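Local coordinates for protein 6-carboxyhexanoate--coa ligase (Bacillus subtilis, PDB 5FLG) that belongs to the 6-carboxyhexanoate--CoA ligase family and forms a two-chain assembly holding phosphoaminophosphonic acid-adenylate ester, pimelic acid and magnesium, at residues Glu67-Leu79 against Lys247-Asp259. Sequence-based numbering, arbitrary orientation.
Sequences EEVHESIKTIQPL and KQPILIEWEEDHD
Ile76 O receives the backbone N of Glu253 at 2.8 Å, with an N-H...O angle of 166°, and the CA-H of Ile252 also points at this oxygen, so one carbonyl is gripped from two successive residues. Two residues earlier, Lys74 O is held in the same way by the N of Leu251 and the CA-H of Ile250. Between these two, Leu251 O accepts the N of Ile76 at 3.0 Å, while a longer bond of 3.3 Å from Lys74 N to Pro249 O begins the ladder. Such alternation shows how parallel strands pair: 74-76 forms one border, within this chain, of a small three-stranded sheet, 250-252 runs through its middle, and 150-151 completes it through backbone bonds of Asp151 to Ile250 and Ile252. Side chains then sort by face. On one, Ile76 places CG1 between its backbone N and carbonyl carbon (chi1 58°), which brings CG1 to 3.6 Å from Ile252 CD1 and lays CD1 against Ile250 CG2; Arg184 of helix 170-184 also touches Ile76. On the other, Thr75 turns its methyl rather than its hydroxyl to Glu253, Thr75 CG2 lying 3.5 Å from Glu253 CB. Before the strands, Pro249 is wedged among Val69, Glu71 and Ile73, whose CD1 approaches Pro249 CB at 3.6 Å, and Arg149 ties the carboxylate of Glu71 to the carbonyl of Lys247. Beyond them, Pro78 sets CD 3.7 Å from Ile252 CG2 and also packs against CB of Trp254, a residue whose indole meets Trp160 of helix 154-164 edge-to-face.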
ATOM      1  N   GLU A  67       2.346   9.102  -1.402  1.00 28.75           N
ATOM      2  CA  GLU A  67       3.080  10.003  -0.536  1.00 29.44           C
ATOM      3  C   GLU A  67       3.406  11.285  -1.241  1.00 23.84           C
ATOM      4  O   GLU A  67       3.627  11.315  -2.443  1.00 25.71           O
ATOM      5  CB  GLU A  67       4.388   9.358  -0.071  1.00 36.61           C
ATOM      6  CG  GLU A  67       5.423   9.263  -1.181  1.00 43.09           C
ATOM      7  CD  GLU A  67       6.605   8.366  -0.846  1.00 52.92           C
ATOM      8  OE1 GLU A  67       6.866   8.125   0.360  1.00 50.47           O
ATOM      9  OE2 GLU A  67       7.301   7.950  -1.809  1.00 53.36           O
ATOM     10  N   GLU A  68       3.292  12.365  -0.506  1.00 24.91           N
ATOM     11  CA  GLU A  68       3.700  13.661  -0.969  1.00 32.52           C
ATOM     12  C   GLU A  68       5.138  13.664  -1.442  1.00 32.01           C
ATOM     13  O   GLU A  68       6.027  13.137  -0.780  1.00 32.67           O
ATOM     14  CB  GLU A  68       3.555  14.665   0.173  1.00 34.53           C
ATOM     15  CG  GLU A  68       3.678  16.105  -0.264  1.00 39.98           C
ATOM     16  CD  GLU A  68       3.419  17.085   0.874  1.00 40.03           C
ATOM     17  OE1 GLU A  68       3.078  16.663   2.006  1.00 45.49           O
ATOM     18  OE2 GLU A  68       3.438  18.285   0.587  1.00 41.38           O
ATOM     19  N   VAL A  69       5.349  14.245  -2.610  1.00 33.43           N
ATOM     20  CA  VAL A  69       6.697  14.509  -3.090  1.00 35.82           C
ATOM     21  C   VAL A  69       7.161  15.899  -2.663  1.00 38.51           C
ATOM     22  O   VAL A  69       6.521  16.902  -2.971  1.00 30.07           O
ATOM     23  CB  VAL A  69       6.750  14.360  -4.612  1.00 36.51           C
ATOM     24  CG1 VAL A  69       8.155  14.608  -5.135  1.00 39.67           C
ATOM     25  CG2 VAL A  69       6.293  12.961  -4.976  1.00 35.84           C
ATOM     26  N   HIS A  70       8.340  15.959  -2.045  1.00 34.72           N
ATOM     27  CA  HIS A  70       8.848  17.229  -1.565  1.00 39.13           C
ATOM     28  C   HIS A  70       9.812  17.901  -2.537  1.00 38.36           C
ATOM     29  O   HIS A  70       9.895  19.108  -2.567  1.00 44.35           O
ATOM     30  CB  HIS A  70       9.488  17.059  -0.185  1.00 46.40           C
ATOM     31  CG  HIS A  70       8.511  16.650   0.869  1.00 50.28           C
ATOM     32  ND1 HIS A  70       7.554  17.510   1.367  1.00 50.84           N
ATOM     33  CD2 HIS A  70       8.243  15.437   1.412  1.00 56.55           C
ATOM     34  CE1 HIS A  70       6.768  16.855   2.205  1.00 55.89           C
ATOM     35  NE2 HIS A  70       7.161  15.594   2.245  1.00 54.45           N
ATOM     36  N   GLU A  71      10.437  17.133  -3.412  1.00 40.47           N
ATOM     37  CA  GLU A  71      11.377  17.679  -4.389  1.00 41.54           C
ATOM     38  C   GLU A  71      10.558  18.408  -5.443  1.00 43.92           C
ATOM     39  O   GLU A  71       9.396  18.042  -5.711  1.00 35.50           O
ATOM     40  CB  GLU A  71      12.200  16.552  -5.028  1.00 49.03           C
ATOM     41  CG  GLU A  71      13.079  15.745  -4.053  1.00 52.29           C
ATOM     42  CD  GLU A  71      12.302  14.835  -3.100  1.00 61.11           C
ATOM     43  OE1 GLU A  71      11.257  14.254  -3.490  1.00 57.04           O
ATOM     44  OE2 GLU A  71      12.712  14.736  -1.922  1.00 68.94           O
ATOM     45  N   SER A  72      11.126  19.444  -6.044  1.00 38.72           N
ATOM     46  CA  SER A  72      10.379  20.199  -7.050  1.00 43.64           C
ATOM     47  C   SER A  72      10.351  19.418  -8.370  1.00 38.76           C
ATOM     48  O   SER A  72      11.293  18.682  -8.677  1.00 30.58           O
ATOM     49  CB  SER A  72      11.008  21.575  -7.275  1.00 51.80           C
ATOM     50  OG  SER A  72      12.365  21.394  -7.617  1.00 55.69           O
ATOM     51  N   ILE A  73       9.204  19.478  -9.058  1.00 31.96           N
ATOM     52  CA  ILE A  73       8.961  18.685 -10.242  1.00 32.37           C
ATOM     53  C   ILE A  73       9.647  19.318 -11.416  1.00 29.60           C
ATOM     54  O   ILE A  73       9.595  20.504 -11.604  1.00 32.78           O
ATOM     55  CB  ILE A  73       7.448  18.647 -10.598  1.00 38.24           C
ATOM     56  CG1 ILE A  73       6.612  18.328  -9.367  1.00 38.24           C
ATOM     57  CG2 ILE A  73       7.167  17.626 -11.684  1.00 44.03           C
ATOM     58  CD1 ILE A  73       7.039  17.097  -8.624  1.00 37.24           C
ATOM     59  N   LYS A  74      10.153  18.497 -12.300  1.00 30.38           N
ATOM     60  CA  LYS A  74      10.758  18.974 -13.506  1.00 33.35           C
ATOM     61  C   LYS A  74       9.930  18.423 -14.630  1.00 29.77           C
ATOM     62  O   LYS A  74       9.666  17.213 -14.660  1.00 32.76           O
ATOM     63  CB  LYS A  74      12.176  18.428 -13.619  1.00 32.52           C
ATOM     64  CG  LYS A  74      12.799  18.667 -14.981  1.00 37.24           C
ATOM     65  CD  LYS A  74      12.812  20.145 -15.331  1.00 39.66           C
ATOM     66  CE  LYS A  74      13.544  20.368 -16.643  1.00 43.72           C
ATOM     67  NZ  LYS A  74      14.226  21.696 -16.676  1.00 41.78           N
ATOM     68  N   THR A  75       9.781  19.230 -15.666  1.00 28.01           N
ATOM     69  CA  THR A  75       8.993  18.852 -16.828  1.00 35.69           C
ATOM     70  C   THR A  75       9.910  18.774 -18.014  1.00 31.07           C
ATOM     71  O   THR A  75      10.565  19.731 -18.303  1.00 32.27           O
ATOM     72  CB  THR A  75       7.879  19.905 -17.067  1.00 34.35           C
ATOM     73  OG1 THR A  75       6.968  19.845 -15.978  1.00 33.70           O
ATOM     74  CG2 THR A  75       7.140  19.670 -18.329  1.00 37.27           C
ATOM     75  N   ILE A  76       9.818  17.687 -18.772  1.00 27.31           N
ATOM     76  CA  ILE A  76      10.603  17.457 -19.969  1.00 27.16           C
ATOM     77  C   ILE A  76       9.748  16.989 -21.119  1.00 29.96           C
ATOM     78  O   ILE A  76       8.603  16.549 -20.930  1.00 32.82           O
ATOM     79  CB  ILE A  76      11.677  16.389 -19.743  1.00 30.21           C
ATOM     80  CG1 ILE A  76      11.048  15.083 -19.306  1.00 32.04           C
ATOM     81  CG2 ILE A  76      12.712  16.842 -18.716  1.00 36.04           C
ATOM     82  CD1 ILE A  76      12.006  13.920 -19.270  1.00 28.79           C
ATOM     83  N   GLN A  77      10.287  17.149 -22.317  1.00 28.25           N
ATOM     84  CA  GLN A  77       9.764  16.551 -23.528  1.00 31.82           C
ATOM     85  C   GLN A  77       9.996  15.058 -23.606  1.00 33.04           C
ATOM     86  O   GLN A  77      10.928  14.547 -23.010  1.00 27.42           O
ATOM     87  CB  GLN A  77      10.434  17.158 -24.760  1.00 37.10           C
ATOM     88  CG  GLN A  77      10.223  18.647 -24.911  1.00 39.97           C
ATOM     89  CD  GLN A  77       8.899  18.987 -25.563  1.00 45.47           C
ATOM     90  OE1 GLN A  77       8.201  19.848 -25.074  1.00 54.96           O
ATOM     91  NE2 GLN A  77       8.563  18.335 -26.688  1.00 43.79           N
ATOM     92  N   PRO A  78       9.039  14.332 -24.218  1.00 30.34           N
ATOM     93  CA  PRO A  78       9.285  12.948 -24.535  1.00 29.98           C
ATOM     94  C   PRO A  78      10.394  12.870 -25.560  1.00 30.15           C
ATOM     95  O   PRO A  78      10.584  13.781 -26.348  1.00 27.01           O
ATOM     96  CB  PRO A  78       7.948  12.463 -25.123  1.00 30.65           C
ATOM     97  CG  PRO A  78       7.359  13.695 -25.723  1.00 29.96           C
ATOM     98  CD  PRO A  78       7.782  14.834 -24.820  1.00 31.20           C
ATOM     99  N   LEU A  79      11.118  11.767 -25.544  1.00 31.71           N
ATOM    100  CA  LEU A  79      12.002  11.434 -26.647  1.00 35.67           C
ATOM    101  C   LEU A  79      11.232  11.449 -27.948  1.00 35.96           C
ATOM    102  O   LEU A  79      10.095  10.991 -28.001  1.00 35.11           O
ATOM    103  CB  LEU A  79      12.617  10.049 -26.429  1.00 34.94           C
ATOM    104  CG  LEU A  79      13.530   9.894 -25.214  1.00 35.01           C
ATOM    105  CD1 LEU A  79      13.789   8.421 -24.960  1.00 33.74           C
ATOM    106  CD2 LEU A  79      14.845  10.655 -25.367  1.00 36.35           C
ATOM    107  N   LYS A 247      13.845   8.527  -7.153  1.00 35.35           N
ATOM    108  CA  LYS A 247      13.330   9.670  -6.385  1.00 40.20           C
ATOM    109  C   LYS A 247      13.107  10.996  -7.132  1.00 38.32           C
ATOM    110  O   LYS A 247      12.411  11.890  -6.632  1.00 46.42           O
ATOM    111  CB  LYS A 247      14.212   9.918  -5.176  1.00 45.28           C
ATOM    112  CG  LYS A 247      14.225   8.744  -4.209  1.00 50.73           C
ATOM    113  CD  LYS A 247      12.835   8.495  -3.637  1.00 57.54           C
ATOM    114  CE  LYS A 247      12.880   8.224  -2.142  1.00 64.31           C
ATOM    115  NZ  LYS A 247      13.231   6.805  -1.883  1.00 65.66           N
ATOM    116  N   GLN A 248      13.666  11.130  -8.324  1.00 37.53           N
ATOM    117  CA  GLN A 248      13.617  12.407  -9.027  1.00 40.65           C
ATOM    118  C   GLN A 248      12.298  12.553  -9.812  1.00 35.72           C
ATOM    119  O   GLN A 248      11.971  11.708 -10.623  1.00 36.07           O
ATOM    120  CB  GLN A 248      14.803  12.505  -9.959  1.00 43.71           C
ATOM    121  CG  GLN A 248      14.977  13.852 -10.632  1.00 52.60           C
ATOM    122  CD  GLN A 248      15.569  13.700 -12.029  1.00 57.52           C
ATOM    123  OE1 GLN A 248      15.327  12.694 -12.711  1.00 54.16           O
ATOM    124  NE2 GLN A 248      16.358  14.685 -12.456  1.00 65.37           N
ATOM    125  N   PRO A 249      11.499  13.572  -9.486  1.00 31.83           N
ATOM    126  CA  PRO A 249      10.160  13.592 -10.061  1.00 32.97           C
ATOM    127  C   PRO A 249      10.121  14.262 -11.423  1.00 31.36           C
ATOM    128  O   PRO A 249      10.699  15.323 -11.624  1.00 35.03           O
ATOM    129  CB  PRO A 249       9.326  14.362  -9.033  1.00 35.65           C
ATOM    130  CG  PRO A 249      10.295  15.135  -8.214  1.00 35.55           C
ATOM    131  CD  PRO A 249      11.638  14.477  -8.330  1.00 32.96           C
ATOM    132  N   ILE A 250       9.477  13.599 -12.371  1.00 29.54           N
ATOM    133  CA  ILE A 250       9.472  14.003 -13.743  1.00 29.60           C
ATOM    134  C   ILE A 250       8.028  13.978 -14.252  1.00 32.56           C
ATOM    135  O   ILE A 250       7.308  13.004 -14.048  1.00 28.57           O
ATOM    136  CB  ILE A 250      10.311  13.044 -14.571  1.00 31.28           C
ATOM    137  CG1 ILE A 250      11.803  13.174 -14.183  1.00 37.99           C
ATOM    138  CG2 ILE A 250      10.160  13.352 -16.039  1.00 29.49           C
ATOM    139  CD1 ILE A 250      12.492  14.333 -14.860  1.00 35.54           C
ATOM    140  N   LEU A 251       7.612  15.060 -14.887  1.00 30.75           N
ATOM    141  CA  LEU A 251       6.402  15.044 -15.709  1.00 33.19           C
ATOM    142  C   LEU A 251       6.768  15.227 -17.162  1.00 30.06           C
ATOM    143  O   LEU A 251       7.644  16.026 -17.490  1.00 29.80           O
ATOM    144  CB  LEU A 251       5.452  16.157 -15.302  1.00 30.90           C
ATOM    145  CG  LEU A 251       4.750  15.970 -13.973  1.00 33.49           C
ATOM    146  CD1 LEU A 251       3.923  17.211 -13.636  1.00 37.30           C
ATOM    147  CD2 LEU A 251       3.875  14.726 -13.964  1.00 34.24           C
ATOM    148  N   ILE A 252       6.126  14.461 -18.035  1.00 26.21           N
ATOM    149  CA  ILE A 252       6.321  14.626 -19.453  1.00 25.42           C
ATOM    150  C   ILE A 252       5.298  15.655 -19.984  1.00 29.68           C
ATOM    151  O   ILE A 252       4.104  15.563 -19.721  1.00 33.58           O
ATOM    152  CB  ILE A 252       6.137  13.308 -20.187  1.00 28.98           C
ATOM    153  CG1 ILE A 252       7.024  12.235 -19.582  1.00 29.43           C
ATOM    154  CG2 ILE A 252       6.397  13.500 -21.659  1.00 29.68           C
ATOM    155  CD1 ILE A 252       8.507  12.531 -19.706  1.00 29.32           C
ATOM    156  N   GLU A 253       5.764  16.629 -20.744  1.00 35.18           N
ATOM    157  CA  GLU A 253       4.864  17.522 -21.442  1.00 35.73           C
ATOM    158  C   GLU A 253       5.416  17.739 -22.815  1.00 39.79           C
ATOM    159  O   GLU A 253       6.509  18.293 -22.980  1.00 34.46           O
ATOM    160  CB  GLU A 253       4.720  18.861 -20.732  1.00 42.55           C
ATOM    161  CG  GLU A 253       3.579  19.686 -21.309  1.00 54.63           C
ATOM    162  CD  GLU A 253       3.673  21.169 -20.998  1.00 63.94           C
ATOM    163  OE1 GLU A 253       4.016  21.526 -19.845  1.00 66.54           O
ATOM    164  OE2 GLU A 253       3.337  21.970 -21.906  1.00 72.28           O
ATOM    165  N   TRP A 254       4.694  17.239 -23.808  1.00 30.92           N
ATOM    166  CA  TRP A 254       5.092  17.469 -25.175  1.00 33.06           C
ATOM    167  C   TRP A 254       4.574  18.821 -25.655  1.00 36.89           C
ATOM    168  O   TRP A 254       3.441  19.174 -25.383  1.00 33.42           O
ATOM    169  CB  TRP A 254       4.555  16.379 -26.030  1.00 34.11           C
ATOM    170  CG  TRP A 254       4.635  16.672 -27.471  1.00 39.54           C
ATOM    171  CD1 TRP A 254       5.736  16.596 -28.249  1.00 42.40           C
ATOM    172  CD2 TRP A 254       3.553  17.036 -28.329  1.00 44.90           C
ATOM    173  NE1 TRP A 254       5.416  16.903 -29.544  1.00 47.74           N
ATOM    174  CE2 TRP A 254       4.073  17.156 -29.623  1.00 46.30           C
ATOM    175  CE3 TRP A 254       2.181  17.224 -28.133  1.00 48.45           C
ATOM    176  CZ2 TRP A 254       3.275  17.432 -30.727  1.00 42.93           C
ATOM    177  CZ3 TRP A 254       1.394  17.530 -29.227  1.00 48.48           C
ATOM    178  CH2 TRP A 254       1.954  17.657 -30.504  1.00 47.44           C
ATOM    179  N   GLU A 255       5.466  19.644 -26.187  1.00 37.00           N
ATOM    180  CA  GLU A 255       5.105  20.982 -26.677  1.00 43.21           C
ATOM    181  C   GLU A 255       4.747  20.927 -28.135  1.00 42.91           C
ATOM    182  O   GLU A 255       5.623  20.777 -28.995  1.00 41.20           O
ATOM    183  CB  GLU A 255       6.288  21.946 -26.517  1.00 53.28           C
ATOM    184  CG  GLU A 255       6.841  22.004 -25.105  1.00 54.26           C
ATOM    185  CD  GLU A 255       6.261  23.136 -24.289  1.00 65.57           C
ATOM    186  OE1 GLU A 255       6.323  24.293 -24.760  1.00 76.25           O
ATOM    187  OE2 GLU A 255       5.786  22.874 -23.161  1.00 76.53           O
ATOM    188  N   GLU A 256       3.462  21.033 -28.413  1.00 51.82           N
ATOM    189  CA  GLU A 256       2.971  21.022 -29.761  1.00 55.77           C
ATOM    190  C   GLU A 256       3.602  22.205 -30.452  1.00 52.53           C
ATOM    191  O   GLU A 256       3.948  22.149 -31.600  1.00 47.99           O
ATOM    192  CB  GLU A 256       1.450  21.131 -29.751  1.00 65.11           C
ATOM    193  CG  GLU A 256       0.840  21.755 -30.987  1.00 74.86           C
ATOM    194  CD  GLU A 256      -0.589  21.315 -31.241  1.00 87.66           C
ATOM    195  OE1 GLU A 256      -0.873  20.103 -31.144  1.00 94.30           O
ATOM    196  OE2 GLU A 256      -1.416  22.185 -31.550  1.00 90.22           O
ATOM    197  N   ASP A 257       3.751  23.270 -29.698  1.00 53.36           N
ATOM    198  CA  ASP A 257       4.186  24.522 -30.218  1.00 73.50           C
ATOM    199  C   ASP A 257       5.546  24.372 -30.881  1.00 80.74           C
ATOM    200  O   ASP A 257       5.736  24.977 -31.913  1.00 90.75           O
ATOM    201  CB  ASP A 257       4.112  25.637 -29.158  1.00 68.94           C
ATOM    202  CG  ASP A 257       2.687  26.157 -28.971  1.00 78.16           C
ATOM    203  OD1 ASP A 257       1.862  25.993 -29.888  1.00 77.39           O
ATOM    204  OD2 ASP A 257       2.378  26.713 -27.906  1.00 81.90           O
ATOM    205  N   HIS A 258       6.442  23.520 -30.367  1.00 71.26           N
ATOM    206  CA  HIS A 258       7.753  23.372 -30.963  1.00 68.01           C
ATOM    207  C   HIS A 258       7.646  22.529 -32.236  1.00 71.99           C
ATOM    208  O   HIS A 258       8.493  21.710 -32.553  1.00 69.15           O
ATOM    209  CB  HIS A 258       8.674  22.602 -30.025  1.00 59.08           C
ATOM    210  CG  HIS A 258       8.976  23.285 -28.750  1.00 64.43           C
ATOM    211  ND1 HIS A 258       9.966  22.846 -27.906  1.00 69.61           N
ATOM    212  CD2 HIS A 258       8.426  24.363 -28.161  1.00 62.89           C
ATOM    213  CE1 HIS A 258      10.004  23.620 -26.841  1.00 66.58           C
ATOM    214  NE2 HIS A 258       9.078  24.548 -26.974  1.00 67.21           N
ATOM    215  N   ASP A 259       6.657  22.847 -33.046  1.00 76.05           N
ATOM    216  CA  ASP A 259       6.508  22.228 -34.365  1.00 80.10           C
ATOM    217  C   ASP A 259       6.401  23.281 -35.454  1.00 76.74           C
ATOM    218  O   ASP A 259       6.378  22.948 -36.641  1.00 81.31           O
ATOM    219  CB  ASP A 259       5.261  21.339 -34.410  1.00 84.59           C
ATOM    220  CG  ASP A 259       5.465  20.007 -33.713  1.00 88.57           C
ATOM    221  OD1 ASP A 259       6.592  19.728 -33.250  1.00 84.24           O
ATOM    222  OD2 ASP A 259       4.489  19.236 -33.621  1.00101.89           O
TER